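Local coordinates for protein copper induced nitroreductase D (Lactococcus lactis, PDB 2WQF) that binds FMN and probably works as a copper-induced nitroreductase that takes part in defence against oxidative stress, at residues 20-23 with 24-27; 120-123 with 124-127. All coordinates share one frame; numbering follows the deposited sequence.

Interaction 1. Residues 20-23 with 24-27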
ATOM      1  N   VAL A  20       4.269  26.675   3.126  1.00 13.46           N
ATOM      2  CA  VAL A  20       3.198  26.001   2.387  1.00 14.67           C
ATOM      3  C   VAL A  20       2.220  27.056   1.915  1.00 14.63           C
ATOM      4  O   VAL A  20       1.652  27.801   2.715  1.00 14.66           O
ATOM      5  CB  VAL A  20       2.485  24.936   3.269  1.00 14.49           C
ATOM      6  CG1 VAL A  20       1.247  24.349   2.555  1.00 15.76           C
ATOM      7  CG2 VAL A  20       3.459  23.844   3.672  1.00 16.29           C
ATOM      8  N   GLN A  21       2.060  27.147   0.602  1.00 14.55           N
ATOM      9  CA  GLN A  21       1.349  28.258  -0.019  1.00 14.19           C
ATOM     10  C   GLN A  21      -0.165  28.165   0.026  1.00 14.83           C
ATOM     11  O   GLN A  21      -0.850  29.180   0.200  1.00 16.43           O
ATOM     12  CB  GLN A  21       1.817  28.439  -1.464  1.00 14.45           C
ATOM     13  CG  GLN A  21       3.290  28.814  -1.546  1.00 17.48           C
ATOM     14  CD  GLN A  21       3.739  29.043  -2.967  1.00 22.02           C
ATOM     15  OE1 GLN A  21       3.121  29.787  -3.703  1.00 29.35           O
ATOM     16  NE2 GLN A  21       4.843  28.420  -3.345  1.00 30.75           N
ATOM     17  N   ASP A  22      -0.699  26.955  -0.119  1.00 12.88           N
ATOM     18  CA  ASP A  22      -2.129  26.785  -0.304  1.00 12.84           C
ATOM     19  C   ASP A  22      -2.590  25.562   0.488  1.00 14.07           C
ATOM     20  O   ASP A  22      -2.663  24.437  -0.026  1.00 14.62           O
ATOM     21  CB  ASP A  22      -2.433  26.674  -1.801  1.00 16.02           C
ATOM     22  CG  ASP A  22      -3.927  26.676  -2.120  1.00 17.48           C
ATOM     23  OD1 ASP A  22      -4.743  26.504  -1.199  1.00 18.85           O
ATOM     24  OD2 ASP A  22      -4.274  26.826  -3.308  1.00 22.32           O
ATOM     25  N   GLU A  23      -2.882  25.776   1.756  1.00 15.73           N
ATOM     26  CA  GLU A  23      -3.277  24.690   2.645  1.00 15.24           C
ATOM     27  C   GLU A  23      -4.582  23.999   2.187  1.00 13.08           C
ATOM     28  O   GLU A  23      -4.740  22.783   2.322  1.00 15.16           O
ATOM     29  CB  GLU A  23      -3.362  25.145   4.118  1.00 18.43           C
ATOM     30  CG  GLU A  23      -3.183  26.637   4.419  1.00 66.04           C
ATOM     31  CD  GLU A  23      -2.932  26.959   5.916  1.00 79.37           C
ATOM     32  OE1 GLU A  23      -2.090  27.841   6.196  1.00 78.46           O
ATOM     33  OE2 GLU A  23      -3.569  26.349   6.809  1.00 71.52           O
ATOM     34  N   GLU A  24      -5.525  24.764   1.654  1.00 15.12           N
ATOM     35  CA  GLU A  24      -6.775  24.175   1.176  1.00 16.72           C
ATOM     36  C   GLU A  24      -6.505  23.174   0.058  1.00 14.68           C
ATOM     37  O   GLU A  24      -7.086  22.099   0.041  1.00 15.92           O
ATOM     38  CB  GLU A  24      -7.734  25.249   0.654  1.00 22.67           C
ATOM     39  CG  GLU A  24      -7.602  25.560  -0.884  1.00 70.17           C
ATOM     40  CD  GLU A  24      -8.900  25.334  -1.698  1.00 80.57           C
ATOM     41  OE1 GLU A  24      -9.958  25.081  -1.089  1.00 88.94           O
ATOM     42  OE2 GLU A  24      -8.871  25.400  -2.956  1.00 52.70           O
ATOM     43  N   LYS A  25      -5.587  23.505  -0.845  1.00 13.17           N
ATOM     44  CA  LYS A  25      -5.247  22.600  -1.942  1.00 15.49           C
ATOM     45  C   LYS A  25      -4.581  21.364  -1.412  1.00 13.29           C
ATOM     46  O   LYS A  25      -4.769  20.270  -1.936  1.00 14.63           O
ATOM     47  CB  LYS A  25      -4.325  23.296  -2.963  1.00 18.28           C
ATOM     48  CG  LYS A  25      -3.885  22.486  -4.192  1.00 65.15           C
ATOM     49  CD  LYS A  25      -2.747  23.231  -4.925  1.00 59.13           C
ATOM     50  CE  LYS A  25      -3.035  24.739  -4.988  1.00 64.96           C
ATOM     51  NZ  LYS A  25      -1.914  25.551  -5.493  1.00 47.53           N
ATOM     52  N   VAL A  26      -3.744  21.527  -0.403  1.00 11.99           N
ATOM     53  CA  VAL A  26      -3.118  20.380   0.227  1.00 12.74           C
ATOM     54  C   VAL A  26      -4.173  19.425   0.806  1.00 12.32           C
ATOM     55  O   VAL A  26      -4.119  18.222   0.562  1.00 13.77           O
ATOM     56  CB  VAL A  26      -2.126  20.826   1.311  1.00 16.40           C
ATOM     57  CG1 VAL A  26      -1.588  19.594   2.040  1.00 19.82           C
ATOM     58  CG2 VAL A  26      -1.000  21.605   0.667  1.00 17.57           C
ATOM     59  N   ILE A  27      -5.132  19.964   1.542  1.00 12.33           N
ATOM     60  CA  ILE A  27      -6.179  19.160   2.163  1.00 14.50           C
ATOM     61  C   ILE A  27      -7.000  18.443   1.078  1.00 13.24           C
ATOM     62  O   ILE A  27      -7.308  17.262   1.213  1.00 13.98           O
ATOM     63  CB  ILE A  27      -7.141  20.024   3.018  1.00 18.08           C
ATOM     64  CG1 ILE A  27      -6.404  20.681   4.183  1.00 31.06           C
ATOM     65  CG2 ILE A  27      -8.314  19.186   3.503  1.00 18.30           C
ATOM     66  CD1 ILE A  27      -5.696  19.767   4.997  1.00 26.33           C
TER
HETATM   67  O   HOH W   1      -5.636  27.810   1.233  1.00 25.47           O
HETATM   68  O   HOH W   2      -6.885  26.332  -4.055  1.00 42.58           O

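Interaction 2. Residues 120-123 with 124-127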
ATOM      1  N   ASP A 120     -10.323 -14.089   8.209  1.00 31.14           N
ATOM      2  CA  ASP A 120      -8.881 -13.969   8.434  1.00 37.07           C
ATOM      3  C   ASP A 120      -8.222 -12.974   7.467  1.00 30.55           C
ATOM      4  O   ASP A 120      -7.178 -12.383   7.763  1.00 30.88           O
ATOM      5  CB  ASP A 120      -8.218 -15.341   8.317  1.00 44.22           C
ATOM      6  CG  ASP A 120      -8.509 -16.236   9.505  1.00 56.78           C
ATOM      7  OD1 ASP A 120      -9.266 -15.806  10.402  1.00 61.09           O
ATOM      8  OD2 ASP A 120      -7.979 -17.369   9.545  1.00 58.39           O
ATOM      9  N   ASN A 121      -8.848 -12.792   6.314  1.00 30.29           N
ATOM     10  CA  ASN A 121      -8.322 -11.927   5.279  1.00 23.46           C
ATOM     11  C   ASN A 121      -8.509 -10.438   5.547  1.00 21.35           C
ATOM     12  O   ASN A 121      -7.658  -9.633   5.196  1.00 19.34           O
ATOM     13  CB  ASN A 121      -8.974 -12.285   3.933  1.00 32.25           C
ATOM     14  CG  ASN A 121      -8.684 -13.707   3.499  1.00 35.46           C
ATOM     15  OD1 ASN A 121      -7.624 -13.996   2.944  1.00 47.29           O
ATOM     16  ND2 ASN A 121      -9.627 -14.599   3.738  1.00 44.27           N
ATOM     17  N   PHE A 122      -9.624 -10.059   6.155  1.00 21.80           N
ATOM     18  CA  PHE A 122      -9.938  -8.646   6.286  1.00 18.34           C
ATOM     19  C   PHE A 122      -8.893  -7.847   7.075  1.00 17.78           C
ATOM     20  O   PHE A 122      -8.546  -6.759   6.638  1.00 18.58           O
ATOM     21  CB  PHE A 122     -11.344  -8.430   6.833  1.00 20.49           C
ATOM     22  CG  PHE A 122     -12.405  -8.913   5.896  1.00 22.74           C
ATOM     23  CD1 PHE A 122     -12.575  -8.298   4.669  1.00 21.69           C
ATOM     24  CD2 PHE A 122     -13.198 -10.012   6.216  1.00 28.76           C
ATOM     25  CE1 PHE A 122     -13.515  -8.753   3.768  1.00 29.46           C
ATOM     26  CE2 PHE A 122     -14.155 -10.477   5.319  1.00 30.45           C
ATOM     27  CZ  PHE A 122     -14.309  -9.841   4.092  1.00 30.81           C
ATOM     28  N   PRO A 123      -8.391  -8.382   8.213  1.00 18.22           N
ATOM     29  CA  PRO A 123      -7.327  -7.644   8.920  1.00 19.27           C
ATOM     30  C   PRO A 123      -6.085  -7.439   8.031  1.00 17.38           C
ATOM     31  O   PRO A 123      -5.473  -6.365   8.025  1.00 18.65           O
ATOM     32  CB  PRO A 123      -7.007  -8.540  10.126  1.00 28.89           C
ATOM     33  CG  PRO A 123      -8.290  -9.261  10.393  1.00 25.31           C
ATOM     34  CD  PRO A 123      -8.883  -9.520   9.007  1.00 20.88           C
ATOM     35  N   VAL A 124      -5.735  -8.459   7.255  1.00 18.88           N
ATOM     36  CA  VAL A 124      -4.601  -8.383   6.333  1.00 17.85           C
ATOM     37  C   VAL A 124      -4.836  -7.320   5.264  1.00 13.81           C
ATOM     38  O   VAL A 124      -3.986  -6.466   5.009  1.00 15.19           O
ATOM     39  CB  VAL A 124      -4.354  -9.763   5.663  1.00 18.78           C
ATOM     40  CG1 VAL A 124      -3.382  -9.658   4.480  1.00 20.09           C
ATOM     41  CG2 VAL A 124      -3.796 -10.759   6.701  1.00 28.33           C
ATOM     42  N   TRP A 125      -6.000  -7.362   4.643  1.00 13.60           N
ATOM     43  CA  TRP A 125      -6.313  -6.427   3.574  1.00 13.25           C
ATOM     44  C   TRP A 125      -6.426  -5.014   4.117  1.00 12.86           C
ATOM     45  O   TRP A 125      -6.128  -4.060   3.413  1.00 12.42           O
ATOM     46  CB  TRP A 125      -7.607  -6.843   2.862  1.00 16.28           C
ATOM     47  CG  TRP A 125      -7.476  -8.127   2.093  1.00 15.00           C
ATOM     48  CD1 TRP A 125      -6.331  -8.652   1.558  1.00 14.82           C
ATOM     49  CD2 TRP A 125      -8.524  -9.044   1.772  1.00 16.82           C
ATOM     50  NE1 TRP A 125      -6.609  -9.840   0.914  1.00 18.03           N
ATOM     51  CE2 TRP A 125      -7.946 -10.102   1.038  1.00 21.42           C
ATOM     52  CE3 TRP A 125      -9.894  -9.082   2.047  1.00 20.47           C
ATOM     53  CZ2 TRP A 125      -8.691 -11.161   0.545  1.00 21.30           C
ATOM     54  CZ3 TRP A 125     -10.626 -10.140   1.566  1.00 22.71           C
ATOM     55  CH2 TRP A 125     -10.026 -11.173   0.836  1.00 24.74           C
ATOM     56  N   SER A 126      -6.866  -4.870   5.365  1.00 13.53           N
ATOM     57  CA  SER A 126      -6.939  -3.559   5.979  1.00 14.92           C
ATOM     58  C   SER A 126      -5.519  -2.985   6.209  1.00 15.24           C
ATOM     59  O   SER A 126      -5.260  -1.801   5.960  1.00 13.32           O
ATOM     60  CB  SER A 126      -7.726  -3.637   7.294  1.00 15.99           C
ATOM     61  OG  SER A 126      -7.524  -2.485   8.077  1.00 15.40           O
ATOM     62  N   GLU A 127      -4.598  -3.829   6.648  1.00 13.70           N
ATOM     63  CA  GLU A 127      -3.201  -3.421   6.822  1.00 14.27           C
ATOM     64  C   GLU A 127      -2.591  -2.996   5.476  1.00 14.13           C
ATOM     65  O   GLU A 127      -1.949  -1.937   5.355  1.00 14.23           O
ATOM     66  CB  GLU A 127      -2.401  -4.564   7.458  1.00 18.38           C
ATOM     67  CG  GLU A 127      -1.188  -4.126   8.210  1.00 27.16           C
ATOM     68  CD  GLU A 127      -1.538  -3.303   9.438  1.00 32.43           C
ATOM     69  OE1 GLU A 127      -1.801  -3.833  10.518  1.00 22.60           O
ATOM     70  OE2 GLU A 127      -1.514  -2.091   9.304  1.00 21.57           O
TER
HETATM   71  O   HOH W   3      -5.026 -12.723   1.438  1.00 15.11           O

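Interaction 1. Residues 20-23 with 24-27
E24, just after E23, lies alongside the D22 side chain. Its CG comes to 3.0 Å from D22 OD1, and the two side chains run in the same direction with their carboxylates nearly coplanar. The nearest charged oxygens, D22 OD1 and E24 OE2, are 4.6 Å apart, and the waters between the two residues probably ease the repulsion. One water donates to D22 OD1 and accepts from the backbone N of E24; another donates both to D22 OD2 and to E24 OE2, spanning the two acids.

K25 grips D22 twice. Its backbone N donates to OD1 of D22 over 3.1 Å, arriving from above the carboxylate plane, 66° out of it. The lysine side chain starts anti to its backbone N (chi1 -179°) and then bends at chi3, which carries its end across D22: CE comes to 3.0 Å of D22 OD2, and NZ makes a longer salt bridge to the same oxygen at 3.5 Å. Each carboxylate oxygen of D22 is thus engaged by K25 and by a water, an arrangement that should fix the rotation of the group and probably stabilises its negative charge.

V26 turns inward. While its N bonds to D22 O at 3.1 Å, its CG2 lies 4.0 Å from CG1 of V20, the two valines crossing at about a right angle; both also touch L146 of strand 146-151. I27 carries the helical pattern on, its N bonding to E23 O, and packs against V200 of the second subunit.

The whole is an N-cap: D22, immediately before helix 23-35, turns its carboxylate back to a backbone N-H of the first turn, on the protein surface and away from the flavin site.

Interaction 2. Residues 120-123 with 124-127
W125 N donates to N121 O over 2.9 Å, the i to i+4 bond of the helix. S126 N to F122 O, at 2.8 Å, and E127 N to P123 O continue the ladder; P123 itself, with no N-H to give, fits easily in this first turn of the helix. The polar ends look outward from the segments: S126 OG bonds to E103, while E127 makes a salt bridge to R174 of its own chain and a hydrogen bond to Q128 of the second subunit. A single water joins the N121 and W125 side chains, donating to OD1 of the amide and accepting weakly from NE1 of the indole.

Packing centres on the indole. N121 CB sits over one face of the six-membered ring, 3.4 Å from its centroid and only 10° off the normal, a close CH-pi contact. With chi1 of -67°, the tryptophan's CG stands beside its own backbone N, which turns the ring back toward the helix start, one face against N121 CB; amide and indole planes are not far from parallel. On its rim, CE3 approaches CD1 of F122 at 3.8 Å. This is an offset edge-to-face pair, the indole edge directed at the phenyl face, with centroids 5.5 Å apart and planes at 85°. L111 and Q112 of helix 105-114 also contact F122.

The start of helix 121-143 thus brings one aromatic side chain, W125, to a bound FMN and to H152 of the second subunit; FMN sites at the dimer interface are characteristic of the nitroreductase fold.

After strand 16-17, interaction 1 turns the loop into helix 23-35, with its valines resting on strand 146-151. The chain then runs through strands 46-52 and 97-104 and helix 105-114 before interaction 2 forms over the opening turns of helix 121-143. The two are in series, neither nested nor crossed, and their centres lie about 33 Å apart on opposite sides of the chain's centre. Both reach the second subunit, but interaction 1 remains a surface cap, whereas interaction 2 joins helix 121-143 to helix 105-114 and to a flavin.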